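Local structure of alpha-fucosidase (Bifidobacterium bifidum, 2EAB) at residues Gln24-Thr29 against Gln49-Phe54; Gly61-Glu66 against Ala167-Lys172; Ile142-Gly147 against Ala193-Ser198. The protein is the catalytic part of a longer 1,2-alpha-L-fucosidase and probably hydrolyses alpha-L-fucosidic bonds as a member of glycoside hydrolase family 95. All blocks are in the same frame, centred on the assembly; numbering follows the deposited sequence.

From the N terminus, the chain leaves strand 19-22 and makes a 3-10 turn. Contact 1 closes the first loop by packing this turn on the end of helix 42-50, which leads into strand 52-55, an outermost strand of the seven-stranded sheet. Contact 2 follows in series and joins residues 61-66 to strand 166-173 across about a hundred residues. The two touch: strand 52-55 pairs with strand 59-63, and Ser27 OG is hydrogen-bonded to Glu66 OE1. Contact 3 opens inside the span of contact 2 and closes beyond it, so these two cross. Both fasten the seven-stranded side of the N-terminal beta-sandwich to its nine-stranded sheet, their centres about 10 Å apart.

Contact 1: residues Gln24-Thr29 against Gln49-Phe54; sequences QPASQT and QTTLPF
A 3-10 turn packed on the C-terminal end of a helix, with Ala26 and Thr29 meeting Thr50, closes the first loop of the N-terminal beta-sandwich domain. It illustrates how one threonine can serve two neighbours with two branches. Thr50 OG1 lies 3.2 Å from Ala26 CB, a close methyl-to-oxygen approach; the hydroxyl itself is hydrogen-bonded to Arg46 O, one turn back in the helix. A chi1 of 71° tucks this hydroxyl in over the backbone, flanked by N and C, and leaves the methyl on the N side. Thr50 and Thr29 lie alongside each other, pointing opposite ways, with Thr50 CG2 3.8 Å from Thr29 CB. Ala26 is further fixed by backbone hydrogen bonding with Trp64. Thr29, in turn, is held within its own loop. Gln24 NE2, which also bonds Asp352, donates an almost straight bond to Thr29 OG1 (2.9 Å), and the hydroxyl oxygen lies in the plane of the Gln24 amide. Thr29 OG1 itself donates a hydrogen bond to Pro25 O at 2.8 Å. That carbonyl oxygen takes two donors from opposite faces of its plane: Gln28 N on one, and on the other Thr29 OG1, standing 49° out of the plane.

Contact 2: residues Gly61-Glu66 against Ala167-Lys172; sequences GTVWGE and ADVTFK
This is a purely apolar contact inside the N-terminal beta-sandwich, between strand 59-63 with the loop that follows it and strand 166-173. Val63 and Gly65 touch from one side, Ala167 and Val169 from the other. Strand 59-63 belongs to the seven-stranded sheet and strand 166-173 to the nine-stranded one, and no hydrogen bond passes between the segments. The CA atoms of Val63 and Ala167 are 7.3 Å apart. Past the strand end the chain comes nearer, and at Gly65, where no side chain intervenes, its CA is 6.0 Å from that of Val169.

Val63 straddles two partners. Its CG1, anti to the backbone N (chi1 -179°), points at Val169 CG2 at 4.2 Å, while its CG2, anti to the carbonyl carbon, rests on Ala167 CB at 3.8 Å. Val169 has the same rotamer, and the two valines pass flank to flank. The same Val169 CG2 methyl also lies 3.8 Å from Gly65 CA. Gly65 adopts a positive phi of 73° and offers bare backbone to the methyl.

Neighbours add to the packing. Glu70 touches both Val63 and Val169, and its OE1 accepts a hydrogen bond from Glu66 N. Tyr156 lies against Val169 while its hydroxyl bonds to Gly65 O. Other polar groups of these segments have partners of their own: Asp168, whose CB points away from the contact, is salt-bridged to Lys166, and Glu66 OE1 is hydrogen-bonded to Ser27 of contact 1.

With methyl groups and a glycine CA as the touching atoms, the contact probably rests on burial and van der Waals fit, and no hydrogen bond between the segments fixes their register.

Contact 3: residues Ile142-Gly147 against Ala193-Ser198; sequences IYLDYG and ARLTAS
Leu144 and Leu195 meet tip to tip in the core of the N-terminal beta-sandwich, where strand 140-145 of the seven-stranded sheet faces strand 190-197 of the nine-stranded sheet. Their CA atoms are 9.9 Å apart, a separation spanned by two leucines reaching inward. Leu144 CD1 is the atom that makes the touch: it lies 3.9 Å from Leu195 CD1 and almost as near to the other methyl of that residue. Both CB atoms point across the interface, and with CG anti to the carbonyl carbon (chi1 -54° for Leu144) the methyls meet there.

A second inward side chain joins them. Tyr146 crosses Leu195 at a slant, and its hydroxyl oxygen comes to 3.9 Å from Leu195 CD2. A polar group is thus brought to a hydrocarbon neighbour, and water 1 supplies it with a partner. This water lies 2.7 Å from Tyr146 OH and donates to Thr196 O at 2.9 Å. The bridge links the residue just beyond strand 140-145 to the backbone of strand 190-197 through a single solvent molecule. The Tyr146 ring also has Leu144 O at its edge, in its plane.

In the next shell, Leu276 and Val207 pack on Leu144, and Phe205 and Val274 on Leu195, while Arg180 touches both Leu195 and Tyr146. Backbone bonding of Leu144 with Glu70 and of Asp145 with Asn206 keeps the first strand fixed between its neighbours.

Just where this strand ends, the chain bends in an Asx turn around Tyr146. Asp145 OD1 accepts a hydrogen bond from Gly147 N at 3.0 Å, with an N-H...O angle of 142° and the donor lying 40° out of the carboxylate plane.

Contact 1: residues Gln24-Thr29 against Gln49-Phe54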
ATOM      1  N   GLN A  24      17.175  -4.696 -24.537  1.00 10.90           N
ATOM      2  CA  GLN A  24      16.320  -5.490 -25.421  1.00 11.02           C
ATOM      3  C   GLN A  24      14.848  -5.334 -25.027  1.00 10.94           C
ATOM      4  O   GLN A  24      14.555  -4.983 -23.877  1.00 10.42           O
ATOM      5  CB  GLN A  24      16.753  -6.964 -25.414  1.00 11.48           C
ATOM      6  CG  GLN A  24      16.430  -7.735 -24.135  1.00 11.36           C
ATOM      7  CD  GLN A  24      17.251  -7.296 -22.933  1.00 11.07           C
ATOM      8  OE1 GLN A  24      18.476  -7.174 -23.008  1.00 11.27           O
ATOM      9  NE2 GLN A  24      16.573  -7.077 -21.808  1.00 10.82           N
ATOM     10  N   PRO A  25      13.921  -5.560 -25.984  1.00 11.04           N
ATOM     11  CA  PRO A  25      12.478  -5.522 -25.700  1.00 11.01           C
ATOM     12  C   PRO A  25      12.031  -6.477 -24.600  1.00 10.62           C
ATOM     13  O   PRO A  25      12.745  -7.417 -24.256  1.00 10.22           O
ATOM     14  CB  PRO A  25      11.841  -5.970 -27.025  1.00 11.16           C
ATOM     15  CG  PRO A  25      12.955  -6.527 -27.844  1.00 12.63           C
ATOM     16  CD  PRO A  25      14.183  -5.821 -27.411  1.00 11.47           C
ATOM     17  N   ALA A  26      10.829  -6.240 -24.076  1.00 10.66           N
ATOM     18  CA  ALA A  26      10.219  -7.126 -23.086  1.00 11.10           C
ATOM     19  C   ALA A  26      10.238  -8.587 -23.536  1.00 11.54           C
ATOM     20  O   ALA A  26      10.574  -9.471 -22.754  1.00 11.36           O
ATOM     21  CB  ALA A  26       8.795  -6.679 -22.773  1.00 11.30           C
ATOM     22  N   SER A  27       9.895  -8.830 -24.803  1.00 12.46           N
ATOM     23  CA  SER A  27       9.847 -10.187 -25.362  1.00 13.32           C
ATOM     24  C   SER A  27      11.177 -10.938 -25.276  1.00 13.55           C
ATOM     25  O   SER A  27      11.196 -12.170 -25.307  1.00 14.15           O
ATOM     26  CB  SER A  27       9.380 -10.151 -26.818  1.00 13.57           C
ATOM     27  OG  SER A  27      10.293  -9.433 -27.626  1.00 14.60           O
ATOM     28  N   GLN A  28      12.276 -10.192 -25.163  1.00 13.49           N
ATOM     29  CA  GLN A  28      13.618 -10.775 -25.115  1.00 13.68           C
ATOM     30  C   GLN A  28      14.276 -10.638 -23.740  1.00 12.73           C
ATOM     31  O   GLN A  28      15.463 -10.934 -23.578  1.00 12.53           O
ATOM     32  CB  GLN A  28      14.507 -10.146 -26.190  1.00 13.67           C
ATOM     33  CG  GLN A  28      14.071 -10.444 -27.618  1.00 15.48           C
ATOM     34  CD  GLN A  28      15.013  -9.858 -28.655  1.00 15.63           C
ATOM     35  OE1 GLN A  28      15.478  -8.725 -28.523  1.00 19.14           O
ATOM     36  NE2 GLN A  28      15.294 -10.627 -29.700  1.00 18.95           N
ATOM     37  N   THR A  29      13.496 -10.192 -22.756  1.00 12.19           N
ATOM     38  CA  THR A  29      13.980  -9.973 -21.399  1.00 11.70           C
ATOM     39  C   THR A  29      13.662 -11.198 -20.540  1.00 11.85           C
ATOM     40  O   THR A  29      12.622 -11.836 -20.725  1.00 12.13           O
ATOM     41  CB  THR A  29      13.350  -8.689 -20.799  1.00 11.51           C
ATOM     42  OG1 THR A  29      13.671  -7.567 -21.629  1.00 10.72           O
ATOM     43  CG2 THR A  29      13.850  -8.420 -19.385  1.00 11.35           C
ATOM     44  N   GLN A  49       6.800  -9.759 -15.618  1.00  7.54           N
ATOM     45  CA  GLN A  49       8.224  -9.816 -15.281  1.00  7.86           C
ATOM     46  C   GLN A  49       9.078  -8.778 -15.996  1.00  8.16           C
ATOM     47  O   GLN A  49      10.196  -8.493 -15.557  1.00  8.01           O
ATOM     48  CB  GLN A  49       8.797 -11.220 -15.525  1.00  7.94           C
ATOM     49  CG  GLN A  49       8.099 -12.308 -14.727  1.00  7.82           C
ATOM     50  CD  GLN A  49       8.956 -13.537 -14.469  1.00  8.43           C
ATOM     51  OE1 GLN A  49      10.190 -13.460 -14.403  1.00  9.04           O
ATOM     52  NE2 GLN A  49       8.300 -14.676 -14.290  1.00  8.50           N
ATOM     53  N   THR A  50       8.565  -8.217 -17.087  1.00  8.11           N
ATOM     54  CA  THR A  50       9.433  -7.481 -18.014  1.00  8.38           C
ATOM     55  C   THR A  50       8.984  -6.082 -18.440  1.00  8.47           C
ATOM     56  O   THR A  50       9.809  -5.311 -18.927  1.00  8.67           O
ATOM     57  CB  THR A  50       9.726  -8.296 -19.306  1.00  8.68           C
ATOM     58  OG1 THR A  50       8.540  -8.368 -20.097  1.00  8.99           O
ATOM     59  CG2 THR A  50      10.208  -9.706 -18.996  1.00  9.01           C
ATOM     60  N   THR A  51       7.702  -5.751 -18.285  1.00  7.98           N
ATOM     61  CA  THR A  51       7.198  -4.473 -18.785  1.00  7.77           C
ATOM     62  C   THR A  51       7.376  -3.346 -17.768  1.00  7.67           C
ATOM     63  O   THR A  51       7.548  -3.592 -16.575  1.00  8.34           O
ATOM     64  CB  THR A  51       5.721  -4.570 -19.233  1.00  7.45           C
ATOM     65  OG1 THR A  51       4.896  -4.867 -18.099  1.00  7.59           O
ATOM     66  CG2 THR A  51       5.547  -5.646 -20.307  1.00  8.17           C
ATOM     67  N   LEU A  52       7.332  -2.110 -18.252  1.00  7.52           N
ATOM     68  CA  LEU A  52       7.660  -0.961 -17.415  1.00  7.60           C
ATOM     69  C   LEU A  52       6.444  -0.070 -17.203  1.00  7.72           C
ATOM     70  O   LEU A  52       5.852   0.412 -18.166  1.00  7.54           O
ATOM     71  CB  LEU A  52       8.844  -0.183 -18.002  1.00  8.43           C
ATOM     72  CG  LEU A  52      10.174  -0.946 -17.992  1.00  9.03           C
ATOM     73  CD1 LEU A  52      11.238  -0.230 -18.814  1.00 10.02           C
ATOM     74  CD2 LEU A  52      10.654  -1.174 -16.557  1.00 10.10           C
ATOM     75  N   PRO A  53       6.044   0.114 -15.930  1.00  7.46           N
ATOM     76  CA  PRO A  53       4.814   0.811 -15.591  1.00  7.63           C
ATOM     77  C   PRO A  53       4.931   2.325 -15.473  1.00  7.82           C
ATOM     78  O   PRO A  53       5.959   2.858 -15.040  1.00  7.72           O
ATOM     79  CB  PRO A  53       4.465   0.224 -14.224  1.00  7.87           C
ATOM     80  CG  PRO A  53       5.789  -0.019 -13.594  1.00  7.98           C
ATOM     81  CD  PRO A  53       6.717  -0.409 -14.724  1.00  7.78           C
ATOM     82  N   PHE A  54       3.851   3.000 -15.833  1.00  7.60           N
ATOM     83  CA  PHE A  54       3.697   4.421 -15.573  1.00  7.76           C
ATOM     84  C   PHE A  54       2.207   4.702 -15.411  1.00  7.29           C
ATOM     85  O   PHE A  54       1.364   3.929 -15.877  1.00  6.88           O
ATOM     86  CB  PHE A  54       4.314   5.265 -16.703  1.00  7.84           C
ATOM     87  CG  PHE A  54       3.584   5.153 -18.007  1.00  8.10           C
ATOM     88  CD1 PHE A  54       2.641   6.106 -18.358  1.00  8.74           C
ATOM     89  CD2 PHE A  54       3.826   4.093 -18.879  1.00  8.58           C
ATOM     90  CE1 PHE A  54       1.946   6.011 -19.555  1.00  9.73           C
ATOM     91  CE2 PHE A  54       3.128   3.990 -20.081  1.00  8.86           C
ATOM     92  CZ  PHE A  54       2.190   4.952 -20.418  1.00  8.43           C
TER

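Contact 2: residues Gly61-Glu66 against Ala167-Lys172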
ATOM      1  N   GLY A  61      -0.122   2.616 -17.953  1.00  7.21           N
ATOM      2  CA  GLY A  61       0.416   1.801 -19.024  1.00  7.41           C
ATOM      3  C   GLY A  61       1.561   0.948 -18.530  1.00  7.44           C
ATOM      4  O   GLY A  61       2.217   1.280 -17.539  1.00  7.62           O
ATOM      5  N   THR A  62       1.787  -0.162 -19.222  1.00  7.77           N
ATOM      6  CA  THR A  62       2.973  -0.984 -19.032  1.00  7.97           C
ATOM      7  C   THR A  62       3.581  -1.234 -20.409  1.00  7.71           C
ATOM      8  O   THR A  62       2.957  -1.856 -21.276  1.00  7.87           O
ATOM      9  CB  THR A  62       2.682  -2.304 -18.272  1.00  7.88           C
ATOM     10  OG1 THR A  62       1.318  -2.701 -18.472  1.00  7.87           O
ATOM     11  CG2 THR A  62       2.946  -2.136 -16.771  1.00  8.50           C
ATOM     12  N   VAL A  63       4.787  -0.704 -20.599  1.00  7.88           N
ATOM     13  CA  VAL A  63       5.426  -0.613 -21.910  1.00  7.99           C
ATOM     14  C   VAL A  63       6.269  -1.844 -22.202  1.00  8.47           C
ATOM     15  O   VAL A  63       7.110  -2.239 -21.392  1.00  8.32           O
ATOM     16  CB  VAL A  63       6.323   0.644 -21.992  1.00  8.40           C
ATOM     17  CG1 VAL A  63       6.985   0.762 -23.364  1.00  8.44           C
ATOM     18  CG2 VAL A  63       5.511   1.884 -21.684  1.00  8.86           C
ATOM     19  N   TRP A  64       6.046  -2.436 -23.374  1.00  8.38           N
ATOM     20  CA  TRP A  64       6.820  -3.599 -23.799  1.00  8.93           C
ATOM     21  C   TRP A  64       8.096  -3.204 -24.560  1.00  9.19           C
ATOM     22  O   TRP A  64       9.138  -3.831 -24.398  1.00  9.40           O
ATOM     23  CB  TRP A  64       5.953  -4.537 -24.647  1.00  9.05           C
ATOM     24  CG  TRP A  64       4.796  -5.176 -23.910  1.00  9.24           C
ATOM     25  CD1 TRP A  64       3.693  -4.546 -23.395  1.00  9.08           C
ATOM     26  CD2 TRP A  64       4.624  -6.571 -23.630  1.00  9.18           C
ATOM     27  NE1 TRP A  64       2.855  -5.461 -22.805  1.00  8.88           N
ATOM     28  CE2 TRP A  64       3.399  -6.711 -22.934  1.00  9.28           C
ATOM     29  CE3 TRP A  64       5.388  -7.717 -23.890  1.00 10.36           C
ATOM     30  CZ2 TRP A  64       2.917  -7.948 -22.506  1.00  9.59           C
ATOM     31  CZ3 TRP A  64       4.907  -8.950 -23.460  1.00 10.23           C
ATOM     32  CH2 TRP A  64       3.684  -9.053 -22.773  1.00  9.74           C
ATOM     33  N   GLY A  65       8.004  -2.161 -25.378  1.00  9.55           N
ATOM     34  CA  GLY A  65       9.147  -1.695 -26.163  1.00  9.96           C
ATOM     35  C   GLY A  65       9.503  -2.609 -27.322  1.00 10.21           C
ATOM     36  O   GLY A  65      10.677  -2.730 -27.686  1.00 10.72           O
ATOM     37  N   GLU A  66       8.497  -3.259 -27.901  1.00 10.44           N
ATOM     38  CA  GLU A  66       8.728  -4.132 -29.051  1.00 10.87           C
ATOM     39  C   GLU A  66       9.098  -3.318 -30.281  1.00 11.19           C
ATOM     40  O   GLU A  66       8.645  -2.191 -30.447  1.00 11.09           O
ATOM     41  CB  GLU A  66       7.513  -5.018 -29.324  1.00 11.01           C
ATOM     42  CG  GLU A  66       7.095  -5.885 -28.134  1.00 11.33           C
ATOM     43  CD  GLU A  66       8.205  -6.794 -27.639  1.00 12.03           C
ATOM     44  OE1 GLU A  66       8.915  -7.384 -28.484  1.00 12.78           O
ATOM     45  OE2 GLU A  66       8.373  -6.919 -26.405  1.00 12.42           O
ATOM     46  N   ALA A 167       8.458   6.648 -19.705  1.00  9.96           N
ATOM     47  CA  ALA A 167       9.119   5.494 -20.297  1.00 10.20           C
ATOM     48  C   ALA A 167       9.596   5.854 -21.697  1.00 10.49           C
ATOM     49  O   ALA A 167       8.910   6.571 -22.426  1.00 10.85           O
ATOM     50  CB  ALA A 167       8.171   4.303 -20.347  1.00 10.07           C
ATOM     51  N   ASP A 168      10.774   5.354 -22.058  1.00 10.63           N
ATOM     52  CA  ASP A 168      11.389   5.666 -23.343  1.00 11.05           C
ATOM     53  C   ASP A 168      11.770   4.392 -24.089  1.00 10.78           C
ATOM     54  O   ASP A 168      12.087   3.373 -23.473  1.00 10.30           O
ATOM     55  CB  ASP A 168      12.636   6.534 -23.143  1.00 11.94           C
ATOM     56  CG  ASP A 168      12.393   7.720 -22.216  1.00 14.00           C
ATOM     57  OD1 ASP A 168      11.668   8.652 -22.607  1.00 15.36           O
ATOM     58  OD2 ASP A 168      12.946   7.730 -21.097  1.00 16.81           O
ATOM     59  N   VAL A 169      11.723   4.462 -25.420  1.00 10.84           N
ATOM     60  CA  VAL A 169      12.242   3.400 -26.287  1.00 11.02           C
ATOM     61  C   VAL A 169      12.994   4.053 -27.441  1.00 11.20           C
ATOM     62  O   VAL A 169      12.549   5.062 -27.986  1.00 11.42           O
ATOM     63  CB  VAL A 169      11.121   2.483 -26.868  1.00 11.01           C
ATOM     64  CG1 VAL A 169      11.722   1.334 -27.682  1.00 11.62           C
ATOM     65  CG2 VAL A 169      10.209   1.930 -25.770  1.00 10.70           C
ATOM     66  N   THR A 170      14.145   3.484 -27.785  1.00 11.48           N
ATOM     67  CA  THR A 170      14.905   3.927 -28.952  1.00 12.14           C
ATOM     68  C   THR A 170      15.602   2.745 -29.616  1.00 12.36           C
ATOM     69  O   THR A 170      16.005   1.798 -28.948  1.00 12.43           O
ATOM     70  CB  THR A 170      15.913   5.062 -28.605  1.00 12.28           C
ATOM     71  OG1 THR A 170      16.507   5.559 -29.811  1.00 12.82           O
ATOM     72  CG2 THR A 170      17.015   4.581 -27.654  1.00 13.21           C
ATOM     73  N   PHE A 171      15.719   2.807 -30.940  1.00 12.88           N
ATOM     74  CA  PHE A 171      16.475   1.819 -31.705  1.00 13.21           C
ATOM     75  C   PHE A 171      16.729   2.327 -33.113  1.00 13.60           C
ATOM     76  O   PHE A 171      16.038   3.228 -33.586  1.00 13.12           O
ATOM     77  CB  PHE A 171      15.756   0.461 -31.751  1.00 13.16           C
ATOM     78  CG  PHE A 171      14.360   0.522 -32.307  1.00 13.31           C
ATOM     79  CD1 PHE A 171      14.139   0.475 -33.684  1.00 13.72           C
ATOM     80  CD2 PHE A 171      13.263   0.617 -31.454  1.00 13.21           C
ATOM     81  CE1 PHE A 171      12.853   0.529 -34.202  1.00 13.74           C
ATOM     82  CE2 PHE A 171      11.968   0.670 -31.965  1.00 13.61           C
ATOM     83  CZ  PHE A 171      11.762   0.626 -33.343  1.00 13.41           C
ATOM     84  N   LYS A 172      17.726   1.740 -33.766  1.00 14.05           N
ATOM     85  CA  LYS A 172      18.026   2.033 -35.159  1.00 15.07           C
ATOM     86  C   LYS A 172      17.652   0.828 -36.018  1.00 14.96           C
ATOM     87  O   LYS A 172      18.144  -0.276 -35.797  1.00 15.11           O
ATOM     88  CB  LYS A 172      19.506   2.390 -35.335  1.00 14.98           C
ATOM     89  CG  LYS A 172      19.891   2.745 -36.773  1.00 15.82           C
ATOM     90  CD  LYS A 172      21.323   3.250 -36.887  1.00 16.50           C
ATOM     91  CE  LYS A 172      21.412   4.740 -36.609  1.00 19.38           C
ATOM     92  NZ  LYS A 172      22.735   5.298 -37.002  1.00 21.09           N
TER

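Contact 3: residues Ile142-Gly147 against Ala193-Ser198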
ATOM      1  N   ILE A 142      -2.845  -0.862 -25.977  1.00  9.53           N
ATOM      2  CA  ILE A 142      -2.590  -0.001 -27.124  1.00  9.73           C
ATOM      3  C   ILE A 142      -1.523  -0.693 -27.966  1.00  9.87           C
ATOM      4  O   ILE A 142      -0.447  -1.023 -27.460  1.00  9.81           O
ATOM      5  CB  ILE A 142      -2.078   1.396 -26.692  1.00  9.82           C
ATOM      6  CG1 ILE A 142      -3.084   2.066 -25.746  1.00 11.05           C
ATOM      7  CG2 ILE A 142      -1.799   2.280 -27.919  1.00 10.44           C
ATOM      8  CD1 ILE A 142      -2.530   3.259 -24.987  1.00 12.76           C
ATOM      9  N   TYR A 143      -1.836  -0.939 -29.238  1.00  9.96           N
ATOM     10  CA  TYR A 143      -0.855  -1.484 -30.180  1.00 10.34           C
ATOM     11  C   TYR A 143      -0.439  -0.441 -31.203  1.00 10.57           C
ATOM     12  O   TYR A 143      -1.282   0.241 -31.783  1.00 10.61           O
ATOM     13  CB  TYR A 143      -1.392  -2.724 -30.896  1.00 10.58           C
ATOM     14  CG  TYR A 143      -1.363  -3.983 -30.063  1.00 10.49           C
ATOM     15  CD1 TYR A 143      -0.181  -4.700 -29.887  1.00 11.05           C
ATOM     16  CD2 TYR A 143      -2.520  -4.466 -29.454  1.00 10.63           C
ATOM     17  CE1 TYR A 143      -0.153  -5.866 -29.131  1.00 11.54           C
ATOM     18  CE2 TYR A 143      -2.499  -5.633 -28.689  1.00 11.25           C
ATOM     19  CZ  TYR A 143      -1.313  -6.323 -28.532  1.00 11.67           C
ATOM     20  OH  TYR A 143      -1.276  -7.477 -27.787  1.00 12.24           O
ATOM     21  N   LEU A 144       0.872  -0.323 -31.397  1.00 10.96           N
ATOM     22  CA  LEU A 144       1.445   0.562 -32.403  1.00 11.83           C
ATOM     23  C   LEU A 144       2.258  -0.304 -33.354  1.00 12.22           C
ATOM     24  O   LEU A 144       3.393  -0.672 -33.057  1.00 12.29           O
ATOM     25  CB  LEU A 144       2.317   1.645 -31.751  1.00 12.13           C
ATOM     26  CG  LEU A 144       1.677   2.500 -30.650  1.00 12.56           C
ATOM     27  CD1 LEU A 144       2.718   3.343 -29.928  1.00 13.46           C
ATOM     28  CD2 LEU A 144       0.579   3.383 -31.203  1.00 13.59           C
ATOM     29  N   ASP A 145       1.645  -0.660 -34.482  1.00 13.02           N
ATOM     30  CA  ASP A 145       2.232  -1.633 -35.401  1.00 13.89           C
ATOM     31  C   ASP A 145       2.959  -0.927 -36.540  1.00 14.10           C
ATOM     32  O   ASP A 145       2.337  -0.322 -37.410  1.00 14.10           O
ATOM     33  CB  ASP A 145       1.161  -2.600 -35.933  1.00 14.24           C
ATOM     34  CG  ASP A 145       1.750  -3.778 -36.704  1.00 15.77           C
ATOM     35  OD1 ASP A 145       2.976  -3.811 -36.943  1.00 16.73           O
ATOM     36  OD2 ASP A 145       0.976  -4.684 -37.080  1.00 18.88           O
ATOM     37  N   TYR A 146       4.286  -1.013 -36.505  1.00 14.51           N
ATOM     38  CA  TYR A 146       5.155  -0.347 -37.469  1.00 15.02           C
ATOM     39  C   TYR A 146       5.305  -1.144 -38.764  1.00 15.68           C
ATOM     40  O   TYR A 146       5.764  -0.609 -39.778  1.00 16.01           O
ATOM     41  CB  TYR A 146       6.529  -0.086 -36.840  1.00 14.85           C
ATOM     42  CG  TYR A 146       6.569   1.072 -35.855  1.00 14.33           C
ATOM     43  CD1 TYR A 146       5.816   1.048 -34.676  1.00 14.14           C
ATOM     44  CD2 TYR A 146       7.374   2.183 -36.095  1.00 14.55           C
ATOM     45  CE1 TYR A 146       5.855   2.108 -33.772  1.00 14.11           C
ATOM     46  CE2 TYR A 146       7.427   3.247 -35.198  1.00 13.88           C
ATOM     47  CZ  TYR A 146       6.666   3.204 -34.036  1.00 14.05           C
ATOM     48  OH  TYR A 146       6.721   4.259 -33.150  1.00 14.54           O
ATOM     49  N   GLY A 147       4.927  -2.421 -38.721  1.00 16.28           N
ATOM     50  CA  GLY A 147       4.945  -3.292 -39.896  1.00 17.25           C
ATOM     51  C   GLY A 147       6.306  -3.490 -40.537  1.00 18.06           C
ATOM     52  O   GLY A 147       6.411  -3.548 -41.766  1.00 18.21           O
ATOM     53  N   ALA A 193       1.777   9.555 -25.899  1.00 10.46           N
ATOM     54  CA  ALA A 193       2.805   8.801 -26.602  1.00 10.95           C
ATOM     55  C   ALA A 193       3.398   9.694 -27.684  1.00 11.10           C
ATOM     56  O   ALA A 193       2.697  10.108 -28.613  1.00 11.53           O
ATOM     57  CB  ALA A 193       2.237   7.530 -27.201  1.00 10.77           C
ATOM     58  N   ARG A 194       4.681  10.005 -27.537  1.00 11.48           N
ATOM     59  CA  ARG A 194       5.411  10.828 -28.491  1.00 11.74           C
ATOM     60  C   ARG A 194       6.283   9.908 -29.330  1.00 11.84           C
ATOM     61  O   ARG A 194       7.150   9.217 -28.800  1.00 11.50           O
ATOM     62  CB  ARG A 194       6.260  11.864 -27.746  1.00 12.13           C
ATOM     63  CG  ARG A 194       7.146  12.738 -28.628  1.00 12.96           C
ATOM     64  CD  ARG A 194       6.332  13.724 -29.442  1.00 13.75           C
ATOM     65  NE  ARG A 194       7.178  14.515 -30.332  1.00 14.37           N
ATOM     66  CZ  ARG A 194       6.721  15.294 -31.309  1.00 15.39           C
ATOM     67  NH1 ARG A 194       5.418  15.392 -31.538  1.00 16.04           N
ATOM     68  NH2 ARG A 194       7.573  15.971 -32.068  1.00 15.74           N
ATOM     69  N   LEU A 195       6.027   9.888 -30.638  1.00 12.12           N
ATOM     70  CA  LEU A 195       6.684   8.948 -31.541  1.00 12.56           C
ATOM     71  C   LEU A 195       7.405   9.698 -32.647  1.00 12.82           C
ATOM     72  O   LEU A 195       6.835  10.604 -33.250  1.00 12.93           O
ATOM     73  CB  LEU A 195       5.655   7.985 -32.145  1.00 12.57           C
ATOM     74  CG  LEU A 195       4.649   7.344 -31.181  1.00 13.13           C
ATOM     75  CD1 LEU A 195       3.542   6.642 -31.934  1.00 14.11           C
ATOM     76  CD2 LEU A 195       5.330   6.383 -30.224  1.00 12.64           C
ATOM     77  N   THR A 196       8.664   9.334 -32.893  1.00 13.28           N
ATOM     78  CA  THR A 196       9.464   9.980 -33.941  1.00 14.11           C
ATOM     79  C   THR A 196      10.240   8.994 -34.808  1.00 14.27           C
ATOM     80  O   THR A 196      10.544   7.874 -34.391  1.00 14.05           O
ATOM     81  CB  THR A 196      10.485  11.006 -33.368  1.00 14.11           C
ATOM     82  OG1 THR A 196      11.619  10.316 -32.830  1.00 15.48           O
ATOM     83  CG2 THR A 196       9.856  11.908 -32.302  1.00 14.45           C
ATOM     84  N   ALA A 197      10.542   9.437 -36.026  1.00 14.76           N
ATOM     85  CA  ALA A 197      11.539   8.803 -36.883  1.00 15.34           C
ATOM     86  C   ALA A 197      12.577   9.864 -37.248  1.00 15.79           C
ATOM     87  O   ALA A 197      12.245  11.044 -37.347  1.00 16.03           O
ATOM     88  CB  ALA A 197      10.887   8.245 -38.129  1.00 15.29           C
ATOM     89  N   SER A 198      13.827   9.446 -37.437  1.00 16.51           N
ATOM     90  CA  SER A 198      14.924  10.387 -37.698  1.00 17.19           C
ATOM     91  C   SER A 198      14.913  10.948 -39.120  1.00 17.76           C
ATOM     92  O   SER A 198      15.516  11.994 -39.389  1.00 18.10           O
ATOM     93  CB  SER A 198      16.274   9.735 -37.401  1.00 16.99           C
ATOM     94  OG  SER A 198      16.473   8.590 -38.207  1.00 17.08           O
TER
HETATM   95  O   HOH W   1       8.844   5.848 -33.254  1.00 13.55           O